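Local coordinates for protein HMG-CoA Lyase (Bacillus subtilis subsp. subtilis, PDB 1YDO) that belongs to the HMG-CoA lyase-like family and adopts a TIM-barrel fold, a ring of parallel strands wrapped by helices, at residues E46-V51 against R60-V65; A140-V145 against L174-T179; I204-H209 against M225-F230. All blocks are in the same frame, centred on the assembly; numbering follows the deposited sequence.

Contact 1: residues E46-V51 against R60-V65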
# COMPACT_ATOMS: atom_id res chain seq x y z
N GLU A 46 7.41 -6.13 -20.95
CA GLU A 46 8.01 -5.13 -21.83
C GLU A 46 9.52 -5.23 -21.65
O GLU A 46 10.08 -4.60 -20.76
CB GLU A 46 7.58 -3.74 -21.44
CG GLU A 46 6.16 -3.45 -21.74
CD GLU A 46 5.87 -1.96 -21.75
OE1 GLU A 46 4.68 -1.57 -21.84
OE2 GLU A 46 6.84 -1.16 -21.67
N ILE A 47 10.18 -6.02 -22.49
CA ILE A 47 11.62 -6.20 -22.37
C ILE A 47 12.44 -4.92 -22.45
O ILE A 47 13.48 -4.82 -21.79
CB ILE A 47 12.13 -7.16 -23.43
CG1 ILE A 47 11.81 -6.60 -24.82
CG2 ILE A 47 11.49 -8.52 -23.26
CD1 ILE A 47 12.41 -7.41 -25.95
N THR A 48 12.00 -3.95 -23.23
CA THR A 48 12.76 -2.71 -23.37
C THR A 48 12.02 -1.62 -24.12
O THR A 48 10.86 -1.80 -24.51
CB THR A 48 14.06 -2.94 -24.12
OG1 THR A 48 14.79 -1.71 -24.24
CG2 THR A 48 13.75 -3.47 -25.52
N SER A 49 12.70 -0.50 -24.33
CA SER A 49 12.14 0.65 -25.05
C SER A 49 13.02 1.01 -26.23
O SER A 49 14.25 1.02 -26.12
CB SER A 49 12.02 1.87 -24.13
OG SER A 49 11.87 3.06 -24.87
N PHE A 50 12.40 1.30 -27.37
CA PHE A 50 13.14 1.67 -28.56
C PHE A 50 13.16 3.16 -28.80
O PHE A 50 13.16 3.62 -29.94
CB PHE A 50 12.60 0.93 -29.78
CG PHE A 50 12.96 -0.51 -29.82
CD1 PHE A 50 12.11 -1.47 -29.30
CD2 PHE A 50 14.20 -0.91 -30.30
CE1 PHE A 50 12.49 -2.81 -29.26
CE2 PHE A 50 14.58 -2.25 -30.27
CZ PHE A 50 13.73 -3.20 -29.75
N VAL A 51 13.15 3.92 -27.72
CA VAL A 51 13.23 5.37 -27.84
C VAL A 51 14.72 5.62 -28.12
O VAL A 51 15.56 4.83 -27.68
CB VAL A 51 12.84 6.05 -26.53
CG1 VAL A 51 13.03 7.56 -26.64
CG2 VAL A 51 11.42 5.70 -26.20
N ARG A 60 20.09 1.75 -23.60
CA ARG A 60 20.67 1.90 -24.92
C ARG A 60 20.88 0.56 -25.61
O ARG A 60 21.09 0.50 -26.82
CB ARG A 60 22.00 2.66 -24.84
CG ARG A 60 22.92 2.21 -23.72
CD ARG A 60 24.04 3.23 -23.54
NE ARG A 60 24.81 3.04 -22.29
CZ ARG A 60 25.74 2.10 -22.09
NH1 ARG A 60 26.05 1.24 -23.05
NH2 ARG A 60 26.37 2.03 -20.92
N ASP A 61 20.79 -0.51 -24.82
CA ASP A 61 20.98 -1.86 -25.35
C ASP A 61 19.68 -2.54 -25.73
O ASP A 61 19.59 -3.76 -25.71
CB ASP A 61 21.75 -2.72 -24.33
CG ASP A 61 21.11 -2.72 -22.95
OD1 ASP A 61 21.76 -3.23 -22.01
OD2 ASP A 61 19.97 -2.22 -22.81
N ALA A 62 18.69 -1.74 -26.09
CA ALA A 62 17.39 -2.28 -26.45
C ALA A 62 17.47 -3.39 -27.51
O ALA A 62 17.04 -4.52 -27.26
CB ALA A 62 16.47 -1.16 -26.95
N ILE A 63 18.01 -3.06 -28.68
CA ILE A 63 18.12 -4.03 -29.76
C ILE A 63 18.91 -5.27 -29.36
O ILE A 63 18.61 -6.38 -29.81
CB ILE A 63 18.75 -3.39 -31.02
CG1 ILE A 63 19.91 -2.46 -30.62
CG2 ILE A 63 17.70 -2.65 -31.81
CD1 ILE A 63 19.49 -1.15 -29.97
N ASP A 64 19.92 -5.09 -28.52
CA ASP A 64 20.75 -6.19 -28.06
C ASP A 64 19.97 -7.12 -27.11
O ASP A 64 20.01 -8.35 -27.24
CB ASP A 64 22.00 -5.67 -27.34
CG ASP A 64 22.99 -5.00 -28.30
OD1 ASP A 64 23.49 -5.67 -29.23
OD2 ASP A 64 23.27 -3.79 -28.11
N VAL A 65 19.26 -6.53 -26.16
CA VAL A 65 18.49 -7.31 -25.21
C VAL A 65 17.33 -7.99 -25.89
O VAL A 65 16.97 -9.12 -25.56
CB VAL A 65 17.96 -6.44 -24.02
CG1 VAL A 65 17.06 -5.34 -24.53
CG2 VAL A 65 17.19 -7.32 -23.03
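Strand 44-49 and the first turn of helix 62-68 approach most closely at Thr48 and Ala62, whose CA atoms are 5.6 Å apart; Asp61 holds the N-cap position, and Val65 N bonds back to Asp61 O. Ala62 CB is at the middle of the contact. It meets Thr48 OG1 at 3.2 Å and the carbonyl oxygen of Ser49, while Thr48 OG1 itself makes a weak hydrogen bond to Ser49 O. One turn further on, Val65 CG1 lies 3.9 Å from Thr48 CB. The two segments belong to one beta-alpha-beta unit, strand 44-49, helix 62-68 and strand 76-80, of a TIM barrel; backbone bonds link Glu46 to Glu11 on one flank and Thr48 to Leu80 on the other. Beyond the strand, Phe50 swings its ring back over the helix start, with CG anti to the carbonyl carbon (chi1 -74°). Ala62 CB sits over one face, offset toward the rim, in a CH-pi contact 4.3 Å from the centroid. Ile63 CG2 instead reaches the ring's edge in plane, 3.5 Å from Phe50 CE2. The CB of Ser49 points away from the helix, and its OG accepts a hydrogen bond from Val51 N at 3.2 Å, forming an ST turn.

Contact 2: residues A140-V145 against L174-T179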
# COMPACT_ATOMS: atom_id res chain seq x y z
N ALA A 140 -1.67 1.00 -26.28
CA ALA A 140 -1.43 2.42 -26.04
C ALA A 140 -1.25 2.72 -24.55
O ALA A 140 -1.91 2.14 -23.69
CB ALA A 140 -2.58 3.26 -26.61
N TYR A 141 -0.34 3.65 -24.27
CA TYR A 141 -0.03 4.06 -22.91
C TYR A 141 -0.42 5.51 -22.72
O TYR A 141 0.37 6.40 -23.01
CB TYR A 141 1.47 3.93 -22.69
CG TYR A 141 1.87 2.84 -21.74
CD1 TYR A 141 1.44 2.86 -20.42
CD2 TYR A 141 2.69 1.78 -22.17
CE1 TYR A 141 1.81 1.87 -19.55
CE2 TYR A 141 3.07 0.78 -21.29
CZ TYR A 141 2.62 0.83 -19.98
OH TYR A 141 2.97 -0.14 -19.09
N LEU A 142 -1.63 5.76 -22.25
CA LEU A 142 -2.05 7.13 -22.03
C LEU A 142 -1.61 7.53 -20.62
O LEU A 142 -2.03 6.92 -19.64
CB LEU A 142 -3.57 7.22 -22.16
CG LEU A 142 -4.12 8.52 -22.73
CD1 LEU A 142 -5.63 8.50 -22.62
CD2 LEU A 142 -3.55 9.71 -21.98
N SER A 143 -0.76 8.54 -20.50
CA SER A 143 -0.30 8.92 -19.19
C SER A 143 -0.96 10.17 -18.68
O SER A 143 -1.71 10.83 -19.40
CB SER A 143 1.21 9.11 -19.17
OG SER A 143 1.59 10.15 -20.04
N THR A 144 -0.69 10.48 -17.41
CA THR A 144 -1.21 11.64 -16.71
C THR A 144 -2.74 11.72 -16.76
O THR A 144 -3.31 12.81 -16.84
CB THR A 144 -0.55 12.93 -17.25
OG1 THR A 144 -0.81 14.01 -16.35
CG2 THR A 144 -1.08 13.29 -18.61
N VAL A 145 -3.42 10.57 -16.70
CA VAL A 145 -4.87 10.55 -16.75
C VAL A 145 -5.51 10.86 -15.40
O VAL A 145 -6.68 11.24 -15.34
CB VAL A 145 -5.40 9.18 -17.24
CG1 VAL A 145 -4.80 8.84 -18.58
CG2 VAL A 145 -5.10 8.10 -16.25
N LEU A 174 -5.91 0.04 -24.01
CA LEU A 174 -5.51 1.38 -23.64
C LEU A 174 -5.12 1.36 -22.16
O LEU A 174 -5.97 1.23 -21.28
CB LEU A 174 -6.66 2.34 -23.88
CG LEU A 174 -6.34 3.80 -24.13
CD1 LEU A 174 -7.63 4.58 -24.13
CD2 LEU A 174 -5.41 4.34 -23.06
N SER A 175 -3.84 1.50 -21.87
CA SER A 175 -3.38 1.47 -20.49
C SER A 175 -3.33 2.86 -19.90
O SER A 175 -2.49 3.67 -20.28
CB SER A 175 -2.00 0.80 -20.41
OG SER A 175 -1.51 0.78 -19.10
N LEU A 176 -4.24 3.12 -18.97
CA LEU A 176 -4.33 4.42 -18.29
C LEU A 176 -3.38 4.44 -17.11
O LEU A 176 -3.36 3.52 -16.31
CB LEU A 176 -5.75 4.64 -17.76
CG LEU A 176 -6.84 4.30 -18.77
CD1 LEU A 176 -8.18 4.38 -18.09
CD2 LEU A 176 -6.77 5.25 -19.95
N GLY A 177 -2.60 5.51 -16.98
CA GLY A 177 -1.67 5.54 -15.88
C GLY A 177 -1.72 6.72 -14.94
O GLY A 177 -2.19 7.82 -15.28
N ASP A 178 -1.23 6.48 -13.73
CA ASP A 178 -1.16 7.48 -12.68
C ASP A 178 0.30 7.91 -12.59
O ASP A 178 1.05 7.42 -11.77
CB ASP A 178 -1.59 6.88 -11.34
CG ASP A 178 -1.63 7.91 -10.23
OD1 ASP A 178 -1.78 7.52 -9.05
OD2 ASP A 178 -1.52 9.12 -10.53
N THR A 179 0.68 8.83 -13.46
CA THR A 179 2.05 9.29 -13.48
C THR A 179 2.53 9.86 -12.15
O THR A 179 3.39 9.26 -11.49
CB THR A 179 2.25 10.33 -14.59
OG1 THR A 179 1.82 9.77 -15.83
CG2 THR A 179 3.70 10.72 -14.69
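Ala140, Tyr141 and Leu142 pair in parallel with Leu174, Ser175 and Leu176, on strand segments whose axes come within 4.8 Å and diverge by 23°. Ser175 donates its N to Ala140 O (2.7 Å) and returns its own O to Leu142 N (3.0 Å); Leu142 O then takes Gly177 N at 3.1 Å. On the face of Leu142 and Leu174, the CD2 branch of Leu174 crosses to Leu142 CB at 3.5 Å; both side chains also touch Ser163 of the crossover helix 156-169. Further along, Val145 CG2 rests on Leu176 CB at 3.8 Å. The other face is more polar. Ser175 OG lies 3.5 Å from Tyr141 CE1, oblique to the ring, and is placed there with OG anti to the backbone N (chi1 178°). Its hydrogen bond goes to Asp231 OD1, to which Tyr141 OH adds a weak one. At the strand ends, Thr179 OG1 accepts Thr144 N at 3.0 Å, and Gly177 O receives a weak bond from Val145 N. Where the ladder weakens, a side-chain hydroxyl thus joins the backbone as acceptor, tying together the loops at the C-terminal ends of the two strands, while Ser175 and Tyr141 bring two hydroxyls to one carboxylate oxygen inside the barrel, that of Tyr141 only weakly.

Contact 3: residues I204-H209 against M225-F230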
# COMPACT_ATOMS: atom_id res chain seq x y z
N ILE A 204 -9.13 -2.23 -21.32
CA ILE A 204 -8.57 -1.16 -20.51
C ILE A 204 -7.69 -1.68 -19.38
O ILE A 204 -8.12 -2.50 -18.58
CB ILE A 204 -9.69 -0.28 -19.93
CG1 ILE A 204 -10.33 0.53 -21.05
CG2 ILE A 204 -9.14 0.64 -18.87
CD1 ILE A 204 -11.58 1.28 -20.63
N ALA A 205 -6.45 -1.20 -19.34
CA ALA A 205 -5.51 -1.61 -18.32
C ALA A 205 -5.16 -0.43 -17.42
O ALA A 205 -5.35 0.73 -17.80
CB ALA A 205 -4.27 -2.15 -18.96
N LEU A 206 -4.64 -0.74 -16.24
CA LEU A 206 -4.26 0.30 -15.30
C LEU A 206 -2.81 0.22 -14.86
O LEU A 206 -2.31 -0.84 -14.50
CB LEU A 206 -5.19 0.27 -14.09
CG LEU A 206 -6.57 0.83 -14.37
CD1 LEU A 206 -7.39 0.74 -13.10
CD2 LEU A 206 -6.49 2.27 -14.84
N HIS A 207 -2.14 1.36 -14.90
CA HIS A 207 -0.76 1.45 -14.49
C HIS A 207 -0.70 2.43 -13.32
O HIS A 207 -0.63 3.63 -13.53
CB HIS A 207 0.09 1.96 -15.65
CG HIS A 207 1.57 1.81 -15.44
ND1 HIS A 207 2.50 2.19 -16.39
CD2 HIS A 207 2.28 1.30 -14.40
CE1 HIS A 207 3.72 1.93 -15.94
NE2 HIS A 207 3.62 1.39 -14.74
N PHE A 208 -0.75 1.92 -12.10
CA PHE A 208 -0.69 2.78 -10.93
C PHE A 208 0.72 2.94 -10.36
O PHE A 208 1.55 2.02 -10.44
CB PHE A 208 -1.59 2.23 -9.83
CG PHE A 208 -3.05 2.36 -10.12
CD1 PHE A 208 -3.62 3.61 -10.33
CD2 PHE A 208 -3.85 1.23 -10.20
CE1 PHE A 208 -4.98 3.74 -10.62
CE2 PHE A 208 -5.21 1.34 -10.49
CZ PHE A 208 -5.77 2.60 -10.70
N HIS A 209 0.99 4.10 -9.79
CA HIS A 209 2.29 4.39 -9.16
C HIS A 209 2.02 4.59 -7.67
O HIS A 209 1.31 5.53 -7.31
CB HIS A 209 2.90 5.66 -9.76
CG HIS A 209 3.63 5.44 -11.05
ND1 HIS A 209 4.14 6.46 -11.80
CD2 HIS A 209 3.91 4.29 -11.72
CE1 HIS A 209 4.72 5.97 -12.88
NE2 HIS A 209 4.59 4.66 -12.86
N MSE A 225 -14.67 -2.34 -10.35
CA MSE A 225 -15.30 -1.74 -11.50
C MSE A 225 -15.31 -2.68 -12.69
O MSE A 225 -16.13 -2.51 -13.59
CB MSE A 225 -14.59 -0.44 -11.89
CG MSE A 225 -14.64 0.66 -10.84
SE MSE A 225 -16.47 1.21 -10.42
CE MSE A 225 -17.06 1.49 -12.26
N GLY A 226 -14.38 -3.64 -12.72
CA GLY A 226 -14.31 -4.58 -13.82
C GLY A 226 -12.97 -4.74 -14.53
O GLY A 226 -12.75 -5.72 -15.24
N ILE A 227 -12.08 -3.77 -14.37
CA ILE A 227 -10.77 -3.85 -15.00
C ILE A 227 -10.11 -5.15 -14.56
O ILE A 227 -10.24 -5.54 -13.40
CB ILE A 227 -9.86 -2.65 -14.58
CG1 ILE A 227 -10.23 -1.39 -15.35
CG2 ILE A 227 -8.42 -2.97 -14.86
CD1 ILE A 227 -11.52 -0.80 -14.96
N THR A 228 -9.41 -5.83 -15.46
CA THR A 228 -8.77 -7.09 -15.10
C THR A 228 -7.34 -7.13 -15.61
O THR A 228 -6.69 -8.18 -15.61
CB THR A 228 -9.56 -8.29 -15.70
OG1 THR A 228 -9.61 -8.18 -17.13
CG2 THR A 228 -10.99 -8.33 -15.15
N VAL A 229 -6.84 -5.97 -16.02
CA VAL A 229 -5.48 -5.86 -16.51
C VAL A 229 -4.71 -4.84 -15.69
O VAL A 229 -5.09 -3.66 -15.61
CB VAL A 229 -5.48 -5.42 -17.99
CG1 VAL A 229 -4.07 -5.46 -18.55
CG2 VAL A 229 -6.40 -6.30 -18.78
N PHE A 230 -3.62 -5.27 -15.08
CA PHE A 230 -2.84 -4.34 -14.28
C PHE A 230 -1.37 -4.45 -14.56
O PHE A 230 -0.82 -5.54 -14.69
CB PHE A 230 -3.13 -4.59 -12.82
CG PHE A 230 -4.54 -4.24 -12.43
CD1 PHE A 230 -4.89 -2.93 -12.12
CD2 PHE A 230 -5.52 -5.22 -12.39
CE1 PHE A 230 -6.20 -2.60 -11.77
CE2 PHE A 230 -6.83 -4.91 -12.05
CZ PHE A 230 -7.18 -3.59 -11.73
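Ile204 opens the contact by setting its CG2 4.2 Å from Ile227 CG1, with its carbonyl oxygen facing the CG2 branch of Ile227. Next, Ala205 places CB against Val229 CG1 on one side of the sheet, and its CA makes a bent CA-H...O contact with Val229 O. Leu206 carries the strand pairing: its N donates to Val229 O at 3.0 Å, while its O receives a CA-H contact from Phe230. The side chains of Leu206 and Phe230 lie side by side and point the same way. Phe230 CD1 lies 3.8 Å from Leu206 CB, which meets the ring obliquely, and CE1 comes equally near to Leu206 CD1; CG anti to the carbonyl carbon (chi1 -67°) lets the ring run along the leucine. Phe208 follows beyond the strand, and its CE2 meets Phe230 CE1 at 4.3 Å, each ring offering its edge. Helix 215-225, which makes the right-handed crossover between these parallel strands, packs on Leu206 and Phe230 through Ala222, and helix 185-196 touches Phe208 and Ile227. Strand 174-177 pairs with the other edge of strand 204-207.

Overall arrangement
All three contacts are buried and belong to beta-alpha-beta units of the same TIM barrel; contact 1 joins the sheet to the helix layer, while contacts 2 and 3 lie within the sheet. Contact 1 packs a strand against the start of its own crossover helix through van der Waals and CH-pi contacts, without a hydrogen bond between the segments. Contact 2 has a fuller ladder, contact 3 one hydrogen bond between its segments and several apolar side-chain pairs. These two, centres 10 Å apart, are consecutive: strands 174-177 and 204-207 are neighbours, probably bonded from Leu176 to Ala205 and His207. Contact 1 lies about 25 Å from contact 3, centre to centre, across the chain's middle, and meets contact 2 where Glu46 packs beside Tyr141.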